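Local coordinates for protein Baccell_00875 (Bacteroides cellulosilyticus DSM 14838, PDB 5NO8) that acts as a polysaccharide lyase, probably removing the L-rhamnose that caps glucuronic acid on the side chains of complex arabinogalactan proteins, at residues Ile112-Glu117 against Leu123-Ser128; Cys304-Pro309 against Phe318-Asn323; Leu555-Gly560 against Tyr622-Leu627. All coordinates share one frame; numbering follows the deposited sequence.

Contact 1: residues Ile112-Glu117 against Leu123-Ser128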
loop_
_atom_site.group_PDB
_atom_site.type_symbol
_atom_site.label_atom_id
_atom_site.label_comp_id
_atom_site.label_asym_id
_atom_site.label_seq_id
_atom_site.Cartn_x
_atom_site.Cartn_y
_atom_site.Cartn_z
ATOM N N ILE A 112 16.376 26.399 -15.678
ATOM C CA ILE A 112 15.215 25.510 -15.719
ATOM C C ILE A 112 14.149 26.186 -16.555
ATOM O O ILE A 112 13.643 27.243 -16.177
ATOM C CB ILE A 112 14.638 25.184 -14.329
ATOM C CG1 ILE A 112 15.726 24.678 -13.361
ATOM C CG2 ILE A 112 13.555 24.135 -14.456
ATOM C CD1 ILE A 112 16.311 25.736 -12.446
ATOM N N LEU A 113 13.846 25.612 -17.707
ATOM C CA LEU A 113 12.797 26.189 -18.580
ATOM C C LEU A 113 11.630 25.232 -18.594
ATOM O O LEU A 113 11.827 24.051 -18.880
ATOM C CB LEU A 113 13.305 26.396 -19.989
ATOM C CG LEU A 113 12.332 26.925 -21.059
ATOM C CD1 LEU A 113 11.868 28.330 -20.698
ATOM C CD2 LEU A 113 12.999 26.905 -22.424
ATOM N N ILE A 114 10.436 25.737 -18.297
ATOM C CA ILE A 114 9.213 24.981 -18.456
ATOM C C ILE A 114 8.387 25.531 -19.604
ATOM O O ILE A 114 8.047 26.707 -19.588
ATOM C CB ILE A 114 8.347 25.007 -17.193
ATOM C CG1 ILE A 114 9.194 24.666 -15.968
ATOM C CG2 ILE A 114 7.194 24.020 -17.349
ATOM C CD1 ILE A 114 8.473 24.795 -14.646
ATOM N N LYS A 115 8.058 24.679 -20.575
ATOM C CA LYS A 115 7.171 25.038 -21.699
ATOM C C LYS A 115 5.932 24.176 -21.590
ATOM O O LYS A 115 6.044 22.951 -21.590
ATOM C CB LYS A 115 7.892 24.805 -23.042
ATOM C CG LYS A 115 9.084 25.752 -23.275
ATOM C CD LYS A 115 9.740 25.599 -24.650
ATOM C CE LYS A 115 10.838 24.529 -24.642
ATOM N NZ LYS A 115 11.379 24.317 -25.997
ATOM N N ARG A 116 4.770 24.816 -21.480
ATOM C CA ARG A 116 3.496 24.125 -21.391
ATOM C C ARG A 116 2.644 24.362 -22.625
ATOM O O ARG A 116 2.612 25.474 -23.152
ATOM C CB ARG A 116 2.712 24.616 -20.203
ATOM C CG ARG A 116 3.398 24.351 -18.887
ATOM C CD ARG A 116 2.745 25.127 -17.766
ATOM N NE ARG A 116 3.440 24.862 -16.510
ATOM C CZ ARG A 116 3.765 25.760 -15.590
ATOM N NH1 ARG A 116 3.491 27.048 -15.743
ATOM N NH2 ARG A 116 4.375 25.354 -14.472
ATOM N N GLU A 117 1.964 23.318 -23.067
ATOM C CA GLU A 117 0.962 23.468 -24.115
ATOM C C GLU A 117 -0.187 22.519 -23.912
ATOM O O GLU A 117 -0.026 21.471 -23.319
ATOM C CB GLU A 117 1.553 23.480 -25.529
ATOM C CG GLU A 117 2.130 22.241 -26.132
ATOM C CD GLU A 117 2.628 22.512 -27.568
ATOM O OE1 GLU A 117 1.807 22.820 -28.474
ATOM O OE2 GLU A 117 3.850 22.427 -27.797
ATOM N N LEU A 123 -2.398 18.311 -21.358
ATOM C CA LEU A 123 -1.342 19.227 -20.969
ATOM C C LEU A 123 -0.011 18.528 -21.265
ATOM O O LEU A 123 0.235 17.433 -20.756
ATOM C CB LEU A 123 -1.427 19.556 -19.493
ATOM C CG LEU A 123 -0.217 20.221 -18.824
ATOM C CD1 LEU A 123 0.126 21.578 -19.426
ATOM C CD2 LEU A 123 -0.415 20.252 -17.315
ATOM N N VAL A 124 0.826 19.163 -22.074
ATOM C CA VAL A 124 2.158 18.682 -22.349
ATOM C C VAL A 124 3.110 19.679 -21.702
ATOM O O VAL A 124 3.024 20.866 -21.964
ATOM C CB VAL A 124 2.404 18.542 -23.854
ATOM C CG1 VAL A 124 3.794 18.001 -24.107
ATOM C CG2 VAL A 124 1.334 17.634 -24.496
ATOM N N GLU A 125 3.961 19.202 -20.803
ATOM C CA GLU A 125 4.974 20.028 -20.167
ATOM C C GLU A 125 6.344 19.523 -20.511
ATOM O O GLU A 125 6.597 18.322 -20.395
ATOM C CB GLU A 125 4.839 19.961 -18.657
ATOM C CG GLU A 125 3.491 20.341 -18.124
ATOM C CD GLU A 125 3.606 20.732 -16.663
ATOM O OE1 GLU A 125 3.948 19.839 -15.837
ATOM O OE2 GLU A 125 3.451 21.941 -16.332
ATOM N N GLU A 126 7.221 20.434 -20.919
ATOM C CA GLU A 126 8.610 20.112 -21.225
ATOM C C GLU A 126 9.475 20.905 -20.246
ATOM O O GLU A 126 9.348 22.126 -20.176
ATOM C CB GLU A 126 8.891 20.484 -22.669
ATOM C CG GLU A 126 10.258 20.126 -23.211
ATOM C CD GLU A 126 10.494 20.738 -24.596
ATOM O OE1 GLU A 126 9.574 20.749 -25.453
ATOM O OE2 GLU A 126 11.606 21.240 -24.807
ATOM N N TYR A 127 10.299 20.199 -19.474
ATOM C CA TYR A 127 11.259 20.780 -18.531
ATOM C C TYR A 127 12.645 20.584 -19.142
ATOM O O TYR A 127 12.992 19.466 -19.553
ATOM C CB TYR A 127 11.226 20.076 -17.170
ATOM C CG TYR A 127 9.924 20.179 -16.442
ATOM C CD1 TYR A 127 8.836 19.411 -16.829
ATOM C CD2 TYR A 127 9.769 21.019 -15.351
ATOM C CE1 TYR A 127 7.626 19.500 -16.169
ATOM C CE2 TYR A 127 8.570 21.109 -14.686
ATOM C CZ TYR A 127 7.485 20.363 -15.112
ATOM O OH TYR A 127 6.265 20.450 -14.458
ATOM N N SER A 128 13.429 21.648 -19.271
ATOM C CA SER A 128 14.790 21.481 -19.700
ATOM C C SER A 128 15.690 22.077 -18.643
ATOM O O SER A 128 15.411 23.181 -18.154
ATOM C CB SER A 128 15.021 22.114 -21.058
ATOM O OG SER A 128 14.740 23.467 -20.970
HETATM O O HOH W 1 11.606 23.268 -21.690
HETATM O O HOH W 2 4.697 22.686 -14.367
#

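Contact 2: residues Cys304-Pro309 against Phe318-Asn323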
loop_
_atom_site.group_PDB
_atom_site.type_symbol
_atom_site.label_atom_id
_atom_site.label_comp_id
_atom_site.label_asym_id
_atom_site.label_seq_id
_atom_site.Cartn_x
_atom_site.Cartn_y
_atom_site.Cartn_z
ATOM N N CYS A 304 7.677 -7.562 -26.746
ATOM C CA CYS A 304 9.033 -8.060 -26.502
ATOM C C CYS A 304 8.965 -8.790 -25.193
ATOM O O CYS A 304 8.362 -8.271 -24.261
ATOM C CB CYS A 304 9.998 -6.910 -26.354
ATOM S SG CYS A 304 10.462 -6.234 -27.939
ATOM N N PHE A 305 9.520 -10.000 -25.112
ATOM C CA PHE A 305 9.489 -10.740 -23.868
ATOM C C PHE A 305 10.753 -11.536 -23.581
ATOM O O PHE A 305 11.537 -11.861 -24.472
ATOM C CB PHE A 305 8.246 -11.634 -23.743
ATOM C CG PHE A 305 8.205 -12.781 -24.733
ATOM C CD1 PHE A 305 7.721 -12.582 -26.022
ATOM C CD2 PHE A 305 8.670 -14.042 -24.383
ATOM C CE1 PHE A 305 7.685 -13.628 -26.935
ATOM C CE2 PHE A 305 8.637 -15.097 -25.295
ATOM C CZ PHE A 305 8.142 -14.884 -26.566
ATOM N N VAL A 306 10.929 -11.790 -22.295
ATOM C CA VAL A 306 12.010 -12.558 -21.726
ATOM C C VAL A 306 11.395 -13.718 -20.968
ATOM O O VAL A 306 10.394 -13.538 -20.247
ATOM C CB VAL A 306 12.772 -11.668 -20.706
ATOM C CG1 VAL A 306 13.780 -12.451 -19.893
ATOM C CG2 VAL A 306 13.456 -10.539 -21.423
ATOM N N GLU A 307 11.995 -14.901 -21.089
ATOM C CA GLU A 307 11.582 -16.050 -20.278
ATOM C C GLU A 307 12.833 -16.658 -19.699
ATOM O O GLU A 307 13.727 -17.076 -20.446
ATOM C CB GLU A 307 10.837 -17.082 -21.113
ATOM C CG GLU A 307 9.419 -16.642 -21.432
ATOM C CD GLU A 307 8.548 -17.752 -22.021
ATOM O OE1 GLU A 307 9.091 -18.653 -22.696
ATOM O OE2 GLU A 307 7.308 -17.693 -21.834
ATOM N N VAL A 308 12.931 -16.671 -18.380
ATOM C CA VAL A 308 14.138 -17.122 -17.713
ATOM C C VAL A 308 13.795 -17.917 -16.469
ATOM O O VAL A 308 12.790 -17.672 -15.831
ATOM C CB VAL A 308 15.071 -15.965 -17.282
ATOM C CG1 VAL A 308 15.715 -15.307 -18.483
ATOM C CG2 VAL A 308 14.343 -14.954 -16.423
ATOM N N PRO A 309 14.662 -18.854 -16.107
ATOM C CA PRO A 309 14.541 -19.491 -14.816
ATOM C C PRO A 309 15.058 -18.587 -13.681
ATOM O O PRO A 309 15.992 -17.790 -13.840
ATOM C CB PRO A 309 15.407 -20.744 -14.982
ATOM C CG PRO A 309 16.474 -20.313 -15.904
ATOM C CD PRO A 309 15.794 -19.394 -16.878
ATOM N N PHE A 318 14.423 -6.740 -13.718
ATOM C CA PHE A 318 14.483 -6.887 -15.163
ATOM C C PHE A 318 14.486 -5.496 -15.779
ATOM O O PHE A 318 13.582 -4.704 -15.492
ATOM C CB PHE A 318 13.270 -7.661 -15.658
ATOM C CG PHE A 318 13.277 -9.116 -15.263
ATOM C CD1 PHE A 318 14.077 -10.006 -15.933
ATOM C CD2 PHE A 318 12.477 -9.590 -14.230
ATOM C CE1 PHE A 318 14.066 -11.343 -15.607
ATOM C CE2 PHE A 318 12.484 -10.928 -13.878
ATOM C CZ PHE A 318 13.275 -11.805 -14.587
ATOM N N ASP A 319 15.475 -5.199 -16.628
ATOM C CA ASP A 319 15.550 -3.934 -17.368
ATOM C C ASP A 319 15.313 -4.175 -18.860
ATOM O O ASP A 319 15.835 -5.154 -19.392
ATOM C CB ASP A 319 16.906 -3.260 -17.187
ATOM C CG ASP A 319 17.098 -2.680 -15.811
ATOM O OD1 ASP A 319 16.440 -1.669 -15.459
ATOM O OD2 ASP A 319 17.923 -3.212 -15.060
ATOM N N PHE A 320 14.457 -3.359 -19.485
ATOM C CA PHE A 320 14.359 -3.292 -20.947
ATOM C C PHE A 320 15.002 -2.003 -21.464
ATOM O O PHE A 320 14.844 -0.938 -20.880
ATOM C CB PHE A 320 12.916 -3.330 -21.420
ATOM C CG PHE A 320 12.267 -4.657 -21.249
ATOM C CD1 PHE A 320 12.364 -5.629 -22.230
ATOM C CD2 PHE A 320 11.569 -4.944 -20.089
ATOM C CE1 PHE A 320 11.778 -6.869 -22.060
ATOM C CE2 PHE A 320 10.972 -6.174 -19.916
ATOM C CZ PHE A 320 11.070 -7.143 -20.895
ATOM N N TYR A 321 15.715 -2.124 -22.581
ATOM C CA TYR A 321 16.401 -1.005 -23.214
ATOM C C TYR A 321 15.897 -0.992 -24.633
ATOM O O TYR A 321 15.870 -2.047 -25.287
ATOM C CB TYR A 321 17.913 -1.196 -23.204
ATOM C CG TYR A 321 18.471 -1.286 -21.815
ATOM C CD1 TYR A 321 18.825 -0.140 -21.098
ATOM C CD2 TYR A 321 18.577 -2.519 -21.186
ATOM C CE1 TYR A 321 19.308 -0.236 -19.803
ATOM C CE2 TYR A 321 19.046 -2.610 -19.897
ATOM C CZ TYR A 321 19.404 -1.481 -19.222
ATOM O OH TYR A 321 19.843 -1.615 -17.941
ATOM N N TYR A 322 15.454 0.167 -25.116
ATOM C CA TYR A 322 14.715 0.237 -26.387
ATOM C C TYR A 322 14.808 1.636 -26.994
ATOM O O TYR A 322 15.082 2.613 -26.304
ATOM C CB TYR A 322 13.234 -0.206 -26.243
ATOM C CG TYR A 322 12.475 0.562 -25.206
ATOM C CD1 TYR A 322 12.669 0.302 -23.846
ATOM C CD2 TYR A 322 11.592 1.569 -25.557
ATOM C CE1 TYR A 322 12.023 1.054 -22.874
ATOM C CE2 TYR A 322 10.917 2.291 -24.600
ATOM C CZ TYR A 322 11.141 2.032 -23.251
ATOM O OH TYR A 322 10.504 2.818 -22.280
ATOM N N ASN A 323 14.589 1.692 -28.306
ATOM C CA ASN A 323 14.489 2.969 -29.050
ATOM C C ASN A 323 15.667 3.917 -28.828
ATOM O O ASN A 323 15.510 5.129 -28.620
ATOM C CB ASN A 323 13.130 3.653 -28.765
ATOM C CG ASN A 323 11.939 2.838 -29.247
ATOM O OD1 ASN A 323 10.773 3.208 -29.018
ATOM N ND2 ASN A 323 12.203 1.725 -29.866
#

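Contact 3: residues Leu555-Gly560 against Tyr622-Leu627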
loop_
_atom_site.group_PDB
_atom_site.type_symbol
_atom_site.label_atom_id
_atom_site.label_comp_id
_atom_site.label_asym_id
_atom_site.label_seq_id
_atom_site.Cartn_x
_atom_site.Cartn_y
_atom_site.Cartn_z
ATOM N N LEU A 555 -21.171 -12.560 4.930
ATOM C CA LEU A 555 -22.592 -12.581 5.309
ATOM C C LEU A 555 -23.442 -13.116 4.159
ATOM O O LEU A 555 -24.348 -13.917 4.389
ATOM C CB LEU A 555 -23.065 -11.201 5.766
ATOM C CG LEU A 555 -24.469 -11.140 6.401
ATOM C CD1 LEU A 555 -24.550 -12.111 7.572
ATOM C CD2 LEU A 555 -24.785 -9.728 6.896
ATOM N N TYR A 556 -23.114 -12.758 2.922
ATOM C CA TYR A 556 -23.772 -13.358 1.776
ATOM C C TYR A 556 -23.573 -14.880 1.723
ATOM O O TYR A 556 -24.524 -15.625 1.456
ATOM C CB TYR A 556 -23.309 -12.748 0.451
ATOM C CG TYR A 556 -23.898 -13.464 -0.731
ATOM C CD1 TYR A 556 -25.243 -13.283 -1.072
ATOM C CD2 TYR A 556 -23.149 -14.377 -1.473
ATOM C CE1 TYR A 556 -25.800 -13.952 -2.142
ATOM C CE2 TYR A 556 -23.716 -15.066 -2.531
ATOM C CZ TYR A 556 -25.040 -14.843 -2.850
ATOM O OH TYR A 556 -25.592 -15.495 -3.909
ATOM N N LEU A 557 -22.332 -15.334 1.926
ATOM C CA LEU A 557 -22.045 -16.757 1.819
ATOM C C LEU A 557 -22.763 -17.563 2.906
ATOM O O LEU A 557 -23.074 -18.726 2.688
ATOM C CB LEU A 557 -20.535 -17.022 1.847
ATOM C CG LEU A 557 -19.774 -16.527 0.598
ATOM C CD1 LEU A 557 -18.258 -16.487 0.827
ATOM C CD2 LEU A 557 -20.091 -17.369 -0.623
ATOM N N GLU A 558 -23.036 -16.938 4.049
ATOM C CA GLU A 558 -23.784 -17.579 5.131
ATOM C C GLU A 558 -25.313 -17.488 5.004
ATOM O O GLU A 558 -26.014 -18.372 5.493
ATOM C CB GLU A 558 -23.354 -16.992 6.486
ATOM C CG GLU A 558 -21.891 -17.257 6.841
ATOM C CD GLU A 558 -21.578 -18.736 7.003
ATOM O OE1 GLU A 558 -22.306 -19.425 7.754
ATOM O OE2 GLU A 558 -20.612 -19.206 6.368
ATOM N N THR A 559 -25.842 -16.433 4.389
ATOM C CA THR A 559 -27.304 -16.230 4.313
ATOM C C THR A 559 -27.922 -16.361 2.921
ATOM O O THR A 559 -29.112 -16.594 2.808
ATOM C CB THR A 559 -27.694 -14.816 4.798
ATOM O OG1 THR A 559 -27.102 -13.843 3.922
ATOM C CG2 THR A 559 -27.250 -14.571 6.213
ATOM N N GLY A 560 -27.154 -16.131 1.867
ATOM C CA GLY A 560 -27.688 -16.046 0.516
ATOM C C GLY A 560 -28.556 -14.840 0.205
ATOM O O GLY A 560 -29.159 -14.811 -0.856
ATOM N N TYR A 622 -11.144 -10.406 -2.431
ATOM C CA TYR A 622 -11.151 -10.986 -3.758
ATOM C C TYR A 622 -11.436 -12.485 -3.702
ATOM O O TYR A 622 -12.161 -12.996 -4.551
ATOM C CB TYR A 622 -9.819 -10.766 -4.478
ATOM C CG TYR A 622 -9.494 -9.351 -4.871
ATOM C CD1 TYR A 622 -10.464 -8.329 -4.833
ATOM C CD2 TYR A 622 -8.211 -9.017 -5.300
ATOM C CE1 TYR A 622 -10.153 -7.041 -5.229
ATOM C CE2 TYR A 622 -7.906 -7.723 -5.686
ATOM C CZ TYR A 622 -8.884 -6.753 -5.666
ATOM O OH TYR A 622 -8.577 -5.454 -6.018
ATOM N N TYR A 623 -10.864 -13.152 -2.702
ATOM C CA TYR A 623 -11.128 -14.583 -2.429
ATOM C C TYR A 623 -12.623 -14.835 -2.158
ATOM O O TYR A 623 -13.253 -15.705 -2.797
ATOM C CB TYR A 623 -10.240 -15.051 -1.273
ATOM C CG TYR A 623 -10.684 -16.298 -0.554
ATOM C CD1 TYR A 623 -10.388 -17.567 -1.061
ATOM C CD2 TYR A 623 -11.356 -16.211 0.657
ATOM C CE1 TYR A 623 -10.793 -18.718 -0.383
ATOM C CE2 TYR A 623 -11.761 -17.335 1.337
ATOM C CZ TYR A 623 -11.492 -18.576 0.809
ATOM O OH TYR A 623 -11.913 -19.673 1.516
ATOM N N TYR A 624 -13.199 -14.048 -1.262
ATOM C CA TYR A 624 -14.633 -14.201 -0.964
ATOM C C TYR A 624 -15.497 -13.831 -2.162
ATOM O O TYR A 624 -16.513 -14.484 -2.420
ATOM C CB TYR A 624 -15.060 -13.378 0.244
ATOM C CG TYR A 624 -14.526 -13.830 1.577
ATOM C CD1 TYR A 624 -14.777 -15.111 2.053
ATOM C CD2 TYR A 624 -13.800 -12.969 2.386
ATOM C CE1 TYR A 624 -14.304 -15.528 3.273
ATOM C CE2 TYR A 624 -13.332 -13.372 3.613
ATOM C CZ TYR A 624 -13.582 -14.671 4.046
ATOM O OH TYR A 624 -13.122 -15.072 5.253
ATOM N N TYR A 625 -15.122 -12.782 -2.895
ATOM C CA TYR A 625 -15.884 -12.357 -4.053
ATOM C C TYR A 625 -15.918 -13.475 -5.122
ATOM O O TYR A 625 -16.954 -13.685 -5.763
ATOM C CB TYR A 625 -15.312 -11.058 -4.617
ATOM C CG TYR A 625 -16.047 -10.547 -5.809
ATOM C CD1 TYR A 625 -17.202 -9.792 -5.662
ATOM C CD2 TYR A 625 -15.616 -10.840 -7.089
ATOM C CE1 TYR A 625 -17.894 -9.324 -6.774
ATOM C CE2 TYR A 625 -16.305 -10.388 -8.207
ATOM C CZ TYR A 625 -17.440 -9.618 -8.042
ATOM O OH TYR A 625 -18.123 -9.171 -9.155
ATOM N N ALA A 626 -14.790 -14.179 -5.322
ATOM C CA ALA A 626 -14.751 -15.311 -6.241
ATOM C C ALA A 626 -15.675 -16.459 -5.782
ATOM O O ALA A 626 -16.303 -17.105 -6.627
ATOM C CB ALA A 626 -13.334 -15.821 -6.443
ATOM N N LEU A 627 -15.746 -16.700 -4.478
ATOM C CA LEU A 627 -16.691 -17.686 -3.928
ATOM C C LEU A 627 -18.154 -17.275 -4.147
ATOM O O LEU A 627 -19.007 -18.119 -4.400
ATOM C CB LEU A 627 -16.443 -17.893 -2.436
ATOM C CG LEU A 627 -15.133 -18.581 -2.031
ATOM C CD1 LEU A 627 -15.002 -18.659 -0.529
ATOM C CD2 LEU A 627 -15.055 -19.969 -2.643
#

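Contact 1: residues Ile112-Glu117 against Leu123-Ser128
The guanidinium of Arg116 presents its edge to the carboxylate of Glu125, the two planes only 18° apart, and the ring of Tyr127 carries Ile114 CG2 over one face, displaced toward the rim. Both couples lie on the same side of a beta hairpin, strands 110-119 and 122-131, part of a large antiparallel sheet, and both are non-hydrogen-bonded pairs. Arg116 NE donates in the guanidinium plane to Glu125 OE2 at 2.9 Å, closing a salt bridge. The arginine chain runs extended from CG to NE, beside the glutamate, itself extended beyond CG, which brings NE level with the carboxylate. Also in the guanidinium plane, a water accepts from Arg116 NH2 at 2.7 Å and donates to Tyr127 OH. Arg116 NH1 bonds the carbonyls of Gly38 and Gly100, so the buried cation is held from several sides. Tyr127 OH reaches Glu125 OE1 at 2.8 Å from above the carboxylate plane, and the indole N-H groups of Trp72 and Trp237 bind the same oxygen; these donors and the arginine would probably stabilise the buried carboxylate as an anion. Trp237 also meets the Tyr127 ring edge-to-face. Ile114 CD1 lies 3.7 Å from Tyr127 CE2. On the other side of the hairpin, Lys115 bends at chi3 (-88°) to make a salt bridge from NZ to Glu126 OE2, its hydrogen bond weak at 3.3 Å. Six backbone hydrogen bonds join the strands at Leu113-Ser128, Lys115-Glu126 and Glu117-Val124. A second water donates to Leu113 O at 2.9 Å and is hydrogen-bonded to Ser128 OG at 3.2 Å.

Contact 2: residues Cys304-Pro309 against Phe318-Asn323
Val308 and Phe318 approach from opposite directions, the methyl CG2 of the valine meeting the edge of the ring, near its plane. This is the interior of a beta-sandwich-like arrangement: strands 303-309 and 314-322 belong to one curled sheet, yet here they face each other from opposing layers, their short axes 9.7 Å apart and 148° between their directions. At that spacing the backbones stay apart and the gap is filled mainly by side chains. Val308 CG2 stands 3.7 Å from Phe318 CE1 and almost as near to CZ, so it is the CE1-CZ edge of the ring that is touched. Phe318 has CG anti to its carbonyl carbon (chi1 -70°), an orientation that carries CE1 and CZ out to the valine. Val306 and Phe320 behave differently, sliding past one another in opposite directions, with Val306 CG2 4.1 Å from Phe320 CE1 at an oblique angle. The other methyl of Val306, CG1, lies 4.4 Å from Phe318 CE1, also obliquely, and the valine thereby straddles the two rings, one branch for each. All four side chains point into the space between the layers and are buried. Strand 287-290 lines the same interior, with Ala288 beside Val306 and Met290 beside Val308, while Cys332 of strand 326-335 lies against Phe318. Residues alternate in and out along strand 303-309: Phe305 and Glu307 turn away and share Arg274, the first by a cation-pi contact and the second by a salt bridge. The side chains that meet across the contact are all apolar. The one polar atom of 304-309 that comes within 4.5 Å of a ring is the backbone Cys304 O, 4.3 Å from Phe320 CE1 and oblique to the ring.

Contact 3: residues Leu555-Gly560 against Tyr622-Leu627
Leu557 CD1 reaches across to helix 615-629 and rests between two residues one turn apart, 3.9 Å from Tyr624 CD1 and 4.0 Å from Leu627 CB. It meets the tyrosine ring obliquely, and the two leucine side chains cross at about a right angle. The second branch, Leu557 CD2, lies 4.0 Å from Leu627 O, so both methyls of this one residue lean on the neighbouring helix. Leu557 has CG anti to its carbonyl carbon (chi1 -69°), which turns both methyls onto helix 615-629. An alanine at Leu557 is likely to leave a gap beside Tyr624 and Leu627, losing the chief link between these two helix segments. Farther out, Arg497 of helix 496-505 touches both Leu557 and Leu627 and forms a salt bridge with Glu558. Tyr623 CD2 lies over one face of the Tyr624 ring, and the hydroxyl of Tyr624 is hydrogen-bonded to a bound glycerol, probably from the crystallisation liquor. The helix carrying Leu557 ends just beyond it: Thr559 OG1 donates to Leu555 O at 2.8 Å, from above the carbonyl plane, and Gly560 leaves the helix with positive phi while its N still bonds Tyr556 O at 2.7 Å. The setting is the helical domain that follows the beta-rich part of the chain. Since the side-chain groups that touch are methyls, a methylene and a ring carbon, with one backbone carbonyl beside CD2, the contact rests on apolar packing, and no polar pairing between the segments fixes its orientation.

Overall arrangement
From the N terminus the three contacts follow in series; none nests within or crosses another. Contact 1 closes first, across the short turn of a hairpin in the large antiparallel sheet. Contact 2 comes next, joining two consecutive strands across the interior of the following beta domain, with eight residues between its segments. Contact 3 opens far later and closes a 61-residue excursion, tying two helices of the helical domain. The centres of contacts 1 and 2 lie about 31 Å apart, within the beta-rich part; the centre of contact 3 is about 50 Å from that of contact 1, on opposite sides of the chain's centre, and about 40 Å from that of contact 2. No two of them touch.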